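Local structure of endoglucanase EG-II (Hypocrea jecorina, 3QR3) at residues Val64-Leu69 with Thr126-Gln131; Gly12-Cys17 with Asp103-Ala108; Pro120-Phe125 with Val162-Thr167; Thr81-Tyr86 with Ala133-Ser138. The protein probably hydrolyses internal beta-1,4-glucosidic bonds of cellulose as a family 5 endoglucanase, working through a TIM-barrel catalytic domain. One frame throughout, in Å; residues are numbered along the deposited sequence.

Interaction 1 of 4, residues Val64-Leu69 with Thr126-Gln131; sequences VGWQYL and TSLWSQ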
loop_
_atom_site.group_PDB
_atom_site.type_symbol
_atom_site.label_atom_id
_atom_site.label_comp_id
_atom_site.label_asym_id
_atom_site.label_seq_id
_atom_site.Cartn_x
_atom_site.Cartn_y
_atom_site.Cartn_z
ATOM N N VAL A 64 0.126 6.567 -5.300
ATOM C CA VAL A 64 0.212 7.827 -6.030
ATOM C C VAL A 64 1.560 8.483 -5.782
ATOM O O VAL A 64 2.140 8.362 -4.693
ATOM C CB VAL A 64 -0.933 8.791 -5.661
ATOM C CG1 VAL A 64 -0.953 9.032 -4.165
ATOM C CG2 VAL A 64 -0.782 10.120 -6.435
ATOM N N GLY A 65 2.068 9.161 -6.801
ATOM C CA GLY A 65 3.345 9.835 -6.687
ATOM C C GLY A 65 3.234 11.104 -5.867
ATOM O O GLY A 65 2.294 11.883 -6.025
ATOM N N TRP A 66 4.191 11.301 -4.966
ATOM C CA TRP A 66 4.311 12.550 -4.218
ATOM C C TRP A 66 4.296 13.743 -5.183
ATOM O O TRP A 66 3.544 14.698 -4.994
ATOM C CB TRP A 66 5.624 12.519 -3.441
ATOM C CG TRP A 66 5.887 13.644 -2.500
ATOM C CD1 TRP A 66 5.147 14.781 -2.311
ATOM C CD2 TRP A 66 7.012 13.744 -1.627
ATOM N NE1 TRP A 66 5.742 15.574 -1.347
ATOM C CE2 TRP A 66 6.895 14.962 -0.924
ATOM C CE3 TRP A 66 8.118 12.921 -1.379
ATOM C CZ2 TRP A 66 7.842 15.374 0.016
ATOM C CZ3 TRP A 66 9.054 13.331 -0.446
ATOM C CH2 TRP A 66 8.907 14.547 0.242
ATOM N N GLN A 67 5.112 13.667 -6.227
ATOM C CA GLN A 67 5.242 14.773 -7.181
ATOM C C GLN A 67 3.904 15.110 -7.809
ATOM O O GLN A 67 3.614 16.268 -8.095
ATOM C CB GLN A 67 6.274 14.452 -8.274
ATOM C CG GLN A 67 7.726 14.459 -7.774
ATOM C CD GLN A 67 8.173 13.106 -7.219
ATOM O OE1 GLN A 67 7.367 12.334 -6.677
ATOM N NE2 GLN A 67 9.460 12.804 -7.372
ATOM N N TYR A 68 3.080 14.092 -8.018
ATOM C CA TYR A 68 1.771 14.312 -8.616
ATOM C C TYR A 68 0.879 15.172 -7.711
ATOM O O TYR A 68 0.224 16.113 -8.170
ATOM C CB TYR A 68 1.067 12.982 -8.917
ATOM C CG TYR A 68 -0.295 13.209 -9.512
ATOM C CD1 TYR A 68 -0.436 13.590 -10.841
ATOM C CD2 TYR A 68 -1.436 13.084 -8.738
ATOM C CE1 TYR A 68 -1.674 13.827 -11.385
ATOM C CE2 TYR A 68 -2.685 13.312 -9.271
ATOM C CZ TYR A 68 -2.795 13.685 -10.595
ATOM O OH TYR A 68 -4.040 13.917 -11.118
ATOM N N LEU A 69 0.847 14.839 -6.424
ATOM C CA LEU A 69 -0.079 15.486 -5.498
ATOM C C LEU A 69 0.229 16.964 -5.317
ATOM O O LEU A 69 -0.678 17.772 -5.139
ATOM C CB LEU A 69 -0.099 14.770 -4.137
ATOM C CG LEU A 69 -0.753 13.381 -4.149
ATOM C CD1 LEU A 69 -0.706 12.754 -2.772
ATOM C CD2 LEU A 69 -2.192 13.434 -4.673
ATOM N N THR A 126 6.403 16.199 6.031
ATOM C CA THR A 126 5.284 16.221 6.971
ATOM C C THR A 126 4.224 17.200 6.455
ATOM O O THR A 126 3.027 17.027 6.684
ATOM C CB THR A 126 5.709 16.618 8.413
ATOM O OG1 THR A 126 6.215 17.956 8.407
ATOM C CG2 THR A 126 6.788 15.678 8.955
ATOM N N SER A 127 4.676 18.237 5.761
ATOM C CA SER A 127 3.767 19.181 5.114
ATOM C C SER A 127 2.808 18.483 4.138
ATOM O O SER A 127 1.633 18.843 4.039
ATOM C CB SER A 127 4.568 20.252 4.381
ATOM O OG SER A 127 3.956 20.586 3.158
ATOM N N LEU A 128 3.313 17.486 3.420
ATOM C CA LEU A 128 2.461 16.700 2.531
ATOM C C LEU A 128 1.412 15.956 3.361
ATOM O O LEU A 128 0.216 16.055 3.107
ATOM C CB LEU A 128 3.300 15.704 1.729
ATOM C CG LEU A 128 2.510 14.609 1.009
ATOM C CD1 LEU A 128 1.788 15.199 -0.197
ATOM C CD2 LEU A 128 3.428 13.443 0.599
ATOM N N TRP A 129 1.865 15.240 4.382
ATOM C CA TRP A 129 0.960 14.426 5.180
ATOM C C TRP A 129 0.007 15.248 6.042
ATOM O O TRP A 129 -1.119 14.833 6.300
ATOM C CB TRP A 129 1.728 13.389 6.001
ATOM C CG TRP A 129 2.033 12.180 5.181
ATOM C CD1 TRP A 129 3.262 11.759 4.749
ATOM C CD2 TRP A 129 1.082 11.255 4.647
ATOM N NE1 TRP A 129 3.131 10.614 4.001
ATOM C CE2 TRP A 129 1.804 10.283 3.923
ATOM C CE3 TRP A 129 -0.312 11.148 4.719
ATOM C CZ2 TRP A 129 1.177 9.215 3.271
ATOM C CZ3 TRP A 129 -0.934 10.085 4.066
ATOM C CH2 TRP A 129 -0.188 9.136 3.353
ATOM N N SER A 130 0.443 16.426 6.466
ATOM C CA SER A 130 -0.421 17.276 7.276
ATOM C C SER A 130 -1.640 17.689 6.445
ATOM O O SER A 130 -2.779 17.689 6.924
ATOM C CB SER A 130 0.357 18.501 7.766
ATOM O OG SER A 130 -0.428 19.289 8.634
ATOM N N GLN A 131 -1.400 18.020 5.182
ATOM C CA GLN A 131 -2.482 18.407 4.291
ATOM C C GLN A 131 -3.436 17.259 3.990
ATOM O O GLN A 131 -4.652 17.440 4.011
ATOM C CB GLN A 131 -1.929 18.976 2.984
ATOM C CG GLN A 131 -1.175 20.278 3.170
ATOM C CD GLN A 131 -0.627 20.778 1.863
ATOM O OE1 GLN A 131 -1.347 21.379 1.072
ATOM N NE2 GLN A 131 0.648 20.518 1.619
#
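W66 and L128 have the nearest CA atoms of the two segments, 8.1 Å apart, where the single-turn helix 66-69 comes up to the middle of helix 122-136. G65 is the N-cap of the short helix. A chi1 of -174° sets CG of W66 opposite the backbone nitrogen, so that the indole swings out over the long helix and takes the L128 methyl CD2 on one face. This CH-pi contact falls on the pyrrole part: CD2 of L128 lies 3.7 Å from the centroid of the five-membered ring of W66, 16° off the ring normal, and its nearest ring atom is W66 CD1 at 3.6 Å. In the TIM barrel, helix 66-69 belongs to the loop that leaves strand 59-64, while helix 122-136 follows strand 99-104 on the outer layer; I104 of that strand touches all three side chains, W66, L69 and L128. The other L128 methyl, CD1, meets L69, 4.3 Å from its CD1. All three side chains are buried, and no hydrogen bond links the segments. Q131 NE2 bonds back to S127 O at 3.1 Å and, with OE1, ties the long helix to G76 and L78.

Interaction 2 of 4, residues Gly12-Cys17 with Asp103-Ala108; sequences GFDFGC and DIHNYA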
loop_
_atom_site.group_PDB
_atom_site.type_symbol
_atom_site.label_atom_id
_atom_site.label_comp_id
_atom_site.label_asym_id
_atom_site.label_seq_id
_atom_site.Cartn_x
_atom_site.Cartn_y
_atom_site.Cartn_z
ATOM N N GLY A 12 -1.782 3.143 -10.945
ATOM C CA GLY A 12 -1.890 4.040 -12.083
ATOM C C GLY A 12 -1.498 5.477 -11.777
ATOM O O GLY A 12 -0.782 6.120 -12.567
ATOM N N PHE A 13 -1.952 5.999 -10.638
ATOM C CA PHE A 13 -1.530 7.342 -10.220
ATOM C C PHE A 13 -0.024 7.342 -9.923
ATOM O O PHE A 13 0.599 8.402 -9.744
ATOM C CB PHE A 13 -2.320 7.841 -9.005
ATOM C CG PHE A 13 -3.638 8.520 -9.348
ATOM C CD1 PHE A 13 -3.665 9.817 -9.823
ATOM C CD2 PHE A 13 -4.844 7.867 -9.137
ATOM C CE1 PHE A 13 -4.873 10.449 -10.111
ATOM C CE2 PHE A 13 -6.054 8.486 -9.428
ATOM C CZ PHE A 13 -6.062 9.784 -9.923
ATOM N N ASP A 14 0.562 6.150 -9.889
ATOM C CA ASP A 14 1.985 6.010 -9.608
ATOM C C ASP A 14 2.807 5.634 -10.838
ATOM O O ASP A 14 4.026 5.475 -10.745
ATOM C CB ASP A 14 2.192 4.925 -8.560
ATOM C CG ASP A 14 1.653 3.596 -9.018
ATOM O OD1 ASP A 14 0.536 3.588 -9.573
ATOM O OD2 ASP A 14 2.342 2.571 -8.848
ATOM N N PHE A 15 2.162 5.445 -11.984
ATOM C CA PHE A 15 2.937 5.125 -13.175
ATOM C C PHE A 15 3.851 6.309 -13.442
ATOM O O PHE A 15 3.443 7.458 -13.301
ATOM C CB PHE A 15 2.037 4.826 -14.365
ATOM C CG PHE A 15 1.375 3.479 -14.289
ATOM C CD1 PHE A 15 1.380 2.767 -13.099
ATOM C CD2 PHE A 15 0.741 2.928 -15.396
ATOM C CE1 PHE A 15 0.776 1.531 -13.013
ATOM C CE2 PHE A 15 0.130 1.685 -15.315
ATOM C CZ PHE A 15 0.141 0.992 -14.126
ATOM N N GLY A 16 5.095 6.022 -13.800
ATOM C CA GLY A 16 6.083 7.068 -13.963
ATOM C C GLY A 16 6.969 7.238 -12.737
ATOM O O GLY A 16 7.901 8.034 -12.776
ATOM N N CYS A 17 6.687 6.502 -11.658
ATOM C CA CYS A 17 7.547 6.529 -10.474
ATOM C C CYS A 17 8.591 5.420 -10.555
ATOM O O CYS A 17 8.266 4.268 -10.837
ATOM C CB CYS A 17 6.721 6.340 -9.199
ATOM S SG CYS A 17 5.539 7.660 -8.871
ATOM N N ASP A 103 -1.311 5.710 -0.557
ATOM C CA ASP A 103 0.080 5.243 -0.565
ATOM C C ASP A 103 0.957 6.183 -1.371
ATOM O O ASP A 103 0.779 6.316 -2.584
ATOM C CB ASP A 103 0.169 3.820 -1.136
ATOM C CG ASP A 103 1.522 3.518 -1.776
ATOM O OD1 ASP A 103 2.562 3.785 -1.141
ATOM O OD2 ASP A 103 1.545 2.993 -2.917
ATOM N N ILE A 104 1.892 6.845 -0.696
ATOM C CA ILE A 104 2.846 7.720 -1.375
ATOM C C ILE A 104 3.969 6.847 -1.930
ATOM O O ILE A 104 4.756 6.297 -1.177
ATOM C CB ILE A 104 3.393 8.797 -0.419
ATOM C CG1 ILE A 104 2.238 9.616 0.163
ATOM C CG2 ILE A 104 4.343 9.738 -1.151
ATOM C CD1 ILE A 104 1.433 10.371 -0.895
ATOM N N HIS A 105 4.022 6.699 -3.252
ATOM C CA HIS A 105 4.841 5.653 -3.862
ATOM C C HIS A 105 6.252 6.183 -4.173
ATOM O O HIS A 105 6.652 6.251 -5.333
ATOM C CB HIS A 105 4.145 5.153 -5.139
ATOM C CG HIS A 105 4.303 3.685 -5.388
ATOM N ND1 HIS A 105 3.682 2.724 -4.612
ATOM C CD2 HIS A 105 5.007 3.014 -6.329
ATOM C CE1 HIS A 105 4.002 1.523 -5.066
ATOM N NE2 HIS A 105 4.802 1.672 -6.110
ATOM N N ASN A 106 7.010 6.554 -3.140
ATOM C CA ASN A 106 8.251 7.299 -3.376
ATOM C C ASN A 106 9.580 6.759 -2.839
ATOM O O ASN A 106 10.603 7.424 -2.960
ATOM C CB ASN A 106 8.087 8.751 -2.948
ATOM C CG ASN A 106 7.493 9.608 -4.034
ATOM O OD1 ASN A 106 8.201 10.359 -4.698
ATOM N ND2 ASN A 106 6.185 9.500 -4.227
ATOM N N TYR A 107 9.563 5.573 -2.247
ATOM C CA TYR A 107 10.789 4.910 -1.818
ATOM C C TYR A 107 11.621 5.788 -0.878
ATOM O O TYR A 107 12.850 5.720 -0.884
ATOM C CB TYR A 107 11.602 4.488 -3.046
ATOM C CG TYR A 107 10.790 3.665 -4.021
ATOM C CD1 TYR A 107 10.038 4.278 -5.014
ATOM C CD2 TYR A 107 10.753 2.280 -3.931
ATOM C CE1 TYR A 107 9.282 3.536 -5.901
ATOM C CE2 TYR A 107 9.991 1.521 -4.825
ATOM C CZ TYR A 107 9.264 2.163 -5.804
ATOM O OH TYR A 107 8.506 1.439 -6.691
ATOM N N ALA A 108 10.928 6.604 -0.086
ATOM C CA ALA A 108 11.543 7.488 0.913
ATOM C C ALA A 108 12.394 8.568 0.260
ATOM O O ALA A 108 13.285 9.133 0.885
ATOM C CB ALA A 108 12.369 6.690 1.937
HETATM O O HOH W 1 7.557 2.483 -8.834
#
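At the C-terminal mouth of the TIM barrel, where this fold carries its active site, the loop leaving strand 5-11 meets the end of strand 99-104 and the loop beyond it. D14 and H105 carry the contact, their CA atoms 6.4 Å apart, with C17 alongside. The carboxylate of D14 comes over one face of the H105 imidazole, offset toward the rim: D14 OD2 is 3.7 Å from H105 CD2, and the two planes stand 78° apart. A chi1 of 59°, with CG of D14 between the backbone N and the carbonyl carbon, lets OD2 lie over the imidazole while OD1 turns back to accept from G12 N at 2.7 Å, bracing the type I turn from G12 to F15. Around the rim of the imidazole, H105 ND1 donates to the syn lone pair of D103 OD2 at 2.7 Å, nearly in the ring plane. Without the imidazole, as with an alanine here, D103 OD2 would probably lose this donor and a gap would open beside D14 OD2. C17, disulfide-bonded to C23, packs its CB 3.9 Å from the carbonyl O of H105. A water bridges the loops further out, donating to C17 O at 2.8 Å and lying 2.6 Å from Y107 OH. A sulfate ion, probably from the crystallisation liquor, lies about 6 Å from the H105 side chain. The imidazole is thus restrained in two ways: the bond to D103 at its edge limits its rotation, while the D14 carboxylate packs on its face without a hydrogen bond.

Interaction 3 of 4, residues Pro120-Phe125 with Val162-Thr167; sequences PTNAQF and VQEVVT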
loop_
_atom_site.group_PDB
_atom_site.type_symbol
_atom_site.label_atom_id
_atom_site.label_comp_id
_atom_site.label_asym_id
_atom_site.label_seq_id
_atom_site.Cartn_x
_atom_site.Cartn_y
_atom_site.Cartn_z
ATOM N N PRO A 120 14.649 15.982 0.594
ATOM C CA PRO A 120 13.704 16.865 1.291
ATOM C C PRO A 120 13.907 16.830 2.809
ATOM O O PRO A 120 14.384 15.834 3.330
ATOM C CB PRO A 120 12.344 16.261 0.938
ATOM C CG PRO A 120 12.573 15.575 -0.370
ATOM C CD PRO A 120 13.971 15.044 -0.315
ATOM N N THR A 121 13.568 17.913 3.498
ATOM C CA THR A 121 13.658 17.949 4.956
ATOM C C THR A 121 12.434 17.261 5.502
ATOM O O THR A 121 11.461 17.074 4.761
ATOM C CB THR A 121 13.631 19.382 5.481
ATOM O OG1 THR A 121 12.405 20.007 5.069
ATOM C CG2 THR A 121 14.831 20.174 4.944
ATOM N N ASN A 122 12.468 16.885 6.781
ATOM C CA ASN A 122 11.300 16.275 7.408
ATOM C C ASN A 122 10.089 17.181 7.240
ATOM O O ASN A 122 8.989 16.703 6.987
ATOM C CB ASN A 122 11.520 15.981 8.906
ATOM C CG ASN A 122 12.392 14.757 9.150
ATOM O OD1 ASN A 122 12.833 14.503 10.278
ATOM N ND2 ASN A 122 12.647 13.995 8.100
ATOM N N ALA A 123 10.294 18.493 7.379
ATOM C CA ALA A 123 9.177 19.435 7.283
ATOM C C ALA A 123 8.538 19.447 5.891
ATOM O O ALA A 123 7.329 19.664 5.750
ATOM C CB ALA A 123 9.613 20.838 7.678
ATOM N N GLN A 124 9.338 19.228 4.856
ATOM C CA GLN A 124 8.790 19.248 3.499
ATOM C C GLN A 124 7.917 18.001 3.248
ATOM O O GLN A 124 7.019 18.016 2.406
ATOM C CB GLN A 124 9.909 19.364 2.468
ATOM C CG GLN A 124 10.515 20.774 2.358
ATOM C CD GLN A 124 11.757 20.817 1.484
ATOM O OE1 GLN A 124 12.607 19.928 1.549
ATOM N NE2 GLN A 124 11.868 21.859 0.658
ATOM N N PHE A 125 8.192 16.934 3.995
ATOM C CA PHE A 125 7.452 15.677 3.884
ATOM C C PHE A 125 6.241 15.685 4.813
ATOM O O PHE A 125 5.163 15.240 4.427
ATOM C CB PHE A 125 8.395 14.493 4.178
ATOM C CG PHE A 125 7.749 13.130 4.078
ATOM C CD1 PHE A 125 7.042 12.750 2.944
ATOM C CD2 PHE A 125 7.912 12.204 5.104
ATOM C CE1 PHE A 125 6.469 11.474 2.854
ATOM C CE2 PHE A 125 7.349 10.934 5.023
ATOM C CZ PHE A 125 6.628 10.570 3.897
ATOM N N VAL A 162 9.347 9.221 10.405
ATOM C CA VAL A 162 8.039 8.584 10.517
ATOM C C VAL A 162 7.271 9.113 11.731
ATOM O O VAL A 162 6.068 9.378 11.643
ATOM C CB VAL A 162 8.139 7.031 10.537
ATOM C CG1 VAL A 162 6.778 6.397 10.855
ATOM C CG2 VAL A 162 8.671 6.503 9.190
ATOM N N GLN A 163 7.964 9.270 12.861
ATOM C CA GLN A 163 7.342 9.829 14.066
ATOM C C GLN A 163 6.800 11.243 13.821
ATOM O O GLN A 163 5.690 11.579 14.237
ATOM C CB GLN A 163 8.336 9.838 15.238
ATOM C CG GLN A 163 7.811 10.513 16.503
ATOM C CD GLN A 163 6.643 9.756 17.136
ATOM O OE1 GLN A 163 6.839 8.787 17.874
ATOM N NE2 GLN A 163 5.419 10.204 16.846
ATOM N N GLU A 164 7.585 12.080 13.150
ATOM C CA GLU A 164 7.130 13.429 12.820
ATOM C C GLU A 164 5.862 13.385 11.944
ATOM O O GLU A 164 4.951 14.194 12.096
ATOM C CB GLU A 164 8.238 14.223 12.113
ATOM C CG GLU A 164 9.410 14.661 13.012
ATOM C CD GLU A 164 10.198 15.818 12.396
ATOM O OE1 GLU A 164 9.592 16.613 11.636
ATOM O OE2 GLU A 164 11.415 15.936 12.669
ATOM N N VAL A 165 5.805 12.445 11.017
ATOM C CA VAL A 165 4.606 12.307 10.182
ATOM C C VAL A 165 3.390 11.885 11.009
ATOM O O VAL A 165 2.327 12.500 10.928
ATOM C CB VAL A 165 4.834 11.326 9.021
ATOM C CG1 VAL A 165 3.523 11.039 8.283
ATOM C CG2 VAL A 165 5.865 11.909 8.060
ATOM N N VAL A 166 3.544 10.848 11.822
ATOM C CA VAL A 166 2.439 10.430 12.691
ATOM C C VAL A 166 1.935 11.596 13.554
ATOM O O VAL A 166 0.730 11.814 13.692
ATOM C CB VAL A 166 2.822 9.239 13.585
ATOM C CG1 VAL A 166 1.779 9.049 14.691
ATOM C CG2 VAL A 166 2.954 7.970 12.740
ATOM N N THR A 167 2.858 12.364 14.115
ATOM C CA THR A 167 2.463 13.509 14.925
ATOM C C THR A 167 1.680 14.517 14.093
ATOM O O THR A 167 0.665 15.052 14.542
ATOM C CB THR A 167 3.679 14.188 15.568
ATOM O OG1 THR A 167 4.416 13.213 16.311
ATOM C CG2 THR A 167 3.239 15.326 16.500
#
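E164 and V165 of helix 155-171 face N122 and F125 in the first turn of helix 122-136. Along the first of these helices, Q163 gives its carbonyl O to two donors of T167, N and OG1, which arrive from opposite faces of the carbonyl plane; its amide NE2 meanwhile binds T205 O. E164 then sends an extended side chain across N122 at about a right angle, with carboxylate and amide planes 88° apart. E164 OE1 lies 3.4 Å from N122 CB, and the polar group of N122 comes up beside the rest of the carboxylate. The turn bearing N122 is set by a capping box: Q124 N donates to T121 OG1 at 3.2 Å, while T121 N donates to Q124 OE1 at 3.0 Å. With an alanine in place of N122 the CB contact would remain, but the E164 carboxylate would probably be left without its polar neighbour on this helix. V165 follows on the buried side. Its CG2 points at F125 and touches the ring at CE2, 3.5 Å away, and at CD2, 3.6 Å away. A chi1 of -179°, which directs the ring away from the F125 backbone nitrogen, brings it up to this methyl, and the ring also meets W129 edge-to-face. The two outer helices of the barrel therefore join through two kinds of chemistry: polar groups of N122 and E164 meet toward the exposed side, and F125 and V165 make an apolar contact on the buried side.

Interaction 4 of 4, residues Thr81-Tyr86 with Ala133-Ser138; sequences TSISKY and ASKYAS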
loop_
_atom_site.group_PDB
_atom_site.type_symbol
_atom_site.label_atom_id
_atom_site.label_comp_id
_atom_site.label_asym_id
_atom_site.label_seq_id
_atom_site.Cartn_x
_atom_site.Cartn_y
_atom_site.Cartn_z
ATOM N N THR A 81 -5.978 20.464 -8.912
ATOM C CA THR A 81 -6.394 19.477 -9.896
ATOM C C THR A 81 -6.016 18.076 -9.451
ATOM O O THR A 81 -6.842 17.163 -9.457
ATOM C CB THR A 81 -5.750 19.724 -11.265
ATOM O OG1 THR A 81 -6.152 21.008 -11.753
ATOM C CG2 THR A 81 -6.183 18.640 -12.237
ATOM N N SER A 82 -4.755 17.904 -9.083
ATOM C CA SER A 82 -4.247 16.583 -8.726
ATOM C C SER A 82 -5.047 15.960 -7.590
ATOM O O SER A 82 -5.465 14.799 -7.677
ATOM C CB SER A 82 -2.768 16.668 -8.342
ATOM O OG SER A 82 -2.013 17.159 -9.433
ATOM N N ILE A 83 -5.268 16.725 -6.524
ATOM C CA ILE A 83 -5.949 16.166 -5.353
ATOM C C ILE A 83 -7.416 15.895 -5.682
ATOM O O ILE A 83 -7.995 14.931 -5.213
ATOM C CB ILE A 83 -5.793 17.055 -4.087
ATOM C CG1 ILE A 83 -6.295 16.312 -2.847
ATOM C CG2 ILE A 83 -6.536 18.381 -4.250
ATOM C CD1 ILE A 83 -5.568 14.998 -2.578
ATOM N N SER A 84 -7.998 16.738 -6.527
ATOM C CA SER A 84 -9.369 16.555 -6.986
ATOM C C SER A 84 -9.546 15.238 -7.761
ATOM O O SER A 84 -10.503 14.494 -7.548
ATOM C CB SER A 84 -9.779 17.745 -7.863
ATOM O OG SER A 84 -11.081 17.559 -8.389
ATOM N N LYS A 85 -8.621 14.963 -8.673
ATOM C CA LYS A 85 -8.642 13.718 -9.432
ATOM C C LYS A 85 -8.392 12.519 -8.512
ATOM O O LYS A 85 -9.137 11.549 -8.528
ATOM C CB LYS A 85 -7.592 13.758 -10.548
ATOM C CG LYS A 85 -7.907 14.741 -11.688
ATOM C CD LYS A 85 -9.194 14.345 -12.418
ATOM C CE LYS A 85 -9.443 15.235 -13.636
ATOM N NZ LYS A 85 -10.541 14.696 -14.487
ATOM N N TYR A 86 -7.336 12.584 -7.711
ATOM C CA TYR A 86 -7.017 11.479 -6.808
ATOM C C TYR A 86 -8.147 11.215 -5.820
ATOM O O TYR A 86 -8.472 10.064 -5.522
ATOM C CB TYR A 86 -5.706 11.750 -6.069
ATOM C CG TYR A 86 -5.263 10.618 -5.178
ATOM C CD1 TYR A 86 -4.822 9.419 -5.716
ATOM C CD2 TYR A 86 -5.285 10.753 -3.793
ATOM C CE1 TYR A 86 -4.404 8.378 -4.900
ATOM C CE2 TYR A 86 -4.874 9.728 -2.967
ATOM C CZ TYR A 86 -4.431 8.546 -3.521
ATOM O OH TYR A 86 -4.032 7.524 -2.700
ATOM N N ALA A 133 -3.940 14.628 5.864
ATOM C CA ALA A 133 -4.639 14.336 7.109
ATOM C C ALA A 133 -5.773 15.331 7.342
ATOM O O ALA A 133 -6.865 14.951 7.745
ATOM C CB ALA A 133 -3.660 14.370 8.280
ATOM N N SER A 134 -5.506 16.611 7.100
ATOM C CA SER A 134 -6.540 17.631 7.240
ATOM C C SER A 134 -7.710 17.354 6.293
ATOM O O SER A 134 -8.877 17.451 6.682
ATOM C CB SER A 134 -5.961 19.019 6.979
ATOM O OG SER A 134 -6.976 20.006 7.063
ATOM N N LYS A 135 -7.398 16.995 5.051
ATOM C CA LYS A 135 -8.448 16.698 4.081
ATOM C C LYS A 135 -9.294 15.511 4.536
ATOM O O LYS A 135 -10.513 15.530 4.424
ATOM C CB LYS A 135 -7.849 16.390 2.708
ATOM C CG LYS A 135 -8.895 16.083 1.632
ATOM C CD LYS A 135 -8.265 16.006 0.240
ATOM C CE LYS A 135 -9.333 15.901 -0.843
ATOM N NZ LYS A 135 -10.093 17.175 -1.009
ATOM N N TYR A 136 -8.638 14.484 5.065
ATOM C CA TYR A 136 -9.311 13.223 5.345
ATOM C C TYR A 136 -9.645 12.991 6.818
ATOM O O TYR A 136 -10.099 11.912 7.187
ATOM C CB TYR A 136 -8.470 12.070 4.790
ATOM C CG TYR A 136 -8.447 12.088 3.282
ATOM C CD1 TYR A 136 -9.623 11.964 2.566
ATOM C CD2 TYR A 136 -7.264 12.270 2.573
ATOM C CE1 TYR A 136 -9.634 11.999 1.188
ATOM C CE2 TYR A 136 -7.262 12.301 1.178
ATOM C CZ TYR A 136 -8.453 12.163 0.497
ATOM O OH TYR A 136 -8.490 12.194 -0.884
ATOM N N ALA A 137 -9.433 14.009 7.646
ATOM C CA ALA A 137 -9.597 13.865 9.094
ATOM C C ALA A 137 -10.932 13.239 9.502
ATOM O O ALA A 137 -10.982 12.442 10.434
ATOM C CB ALA A 137 -9.398 15.211 9.795
ATOM N N SER A 138 -12.007 13.595 8.804
ATOM C CA SER A 138 -13.343 13.153 9.198
ATOM C C SER A 138 -13.720 11.793 8.616
ATOM O O SER A 138 -14.793 11.280 8.905
ATOM C CB SER A 138 -14.396 14.181 8.784
ATOM O OG SER A 138 -14.514 14.233 7.368
#
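This is a sparse, mostly aliphatic contact between two neighbouring helices on the outside of the barrel, helix 80-95 and the C-terminal end of helix 122-136. The backbones stay well apart, the nearest CA atoms being those of I83 and K135 at 9.8 Å, and the long lysine and tyrosine side chains reach across. I83 and K135 run past each other in opposite directions: a chi1 of -170° extends I83 CG1 to the lysine stem, 3.7 Å from both CD and CE of K135. The lysine stretches straight as far as CE and then bends (chi4 71°), leaving NZ farther from I83 CG1, so the aliphatic CD and CE make the contact. Its stem also shields the neighbouring tyrosine, K135 CG sitting 4.0 Å above the centre of the Y136 ring. The Y136 hydroxyl also comes 4.4 Å from I83 CD1, but its polar partner is D87 OD1, one turn further along helix 80-95, to which it is hydrogen-bonded. Toward the barrel wall, Y86 OH bonds to L62 O of strand 59-64. Helix 80-95 follows strand 59-64, and helix 122-136 follows strand 99-104; such packing of successive helices around parallel strands is characteristic of the (beta/alpha)8 fold.

In the fold
Helix 122-136 links three of the contacts: its first turn makes interaction 3, its middle interaction 1 and its end interaction 4. Interactions 3 and 4 have centres about 18 Å apart and do not touch, while interaction 1 lies between them, about 11 and 10 Å from their centres. Interaction 2 sits at the barrel mouth, about 11 Å from interaction 1, and is joined to it by probable hydrogen bonds of V64 to D103 and H105, between strand 59-64 and the end of strand 99-104 with the residue after it. Along the chain interaction 2 closes before interaction 3 opens; the segments of every other pair alternate. Together they connect outer helices with the loops of the active-site end.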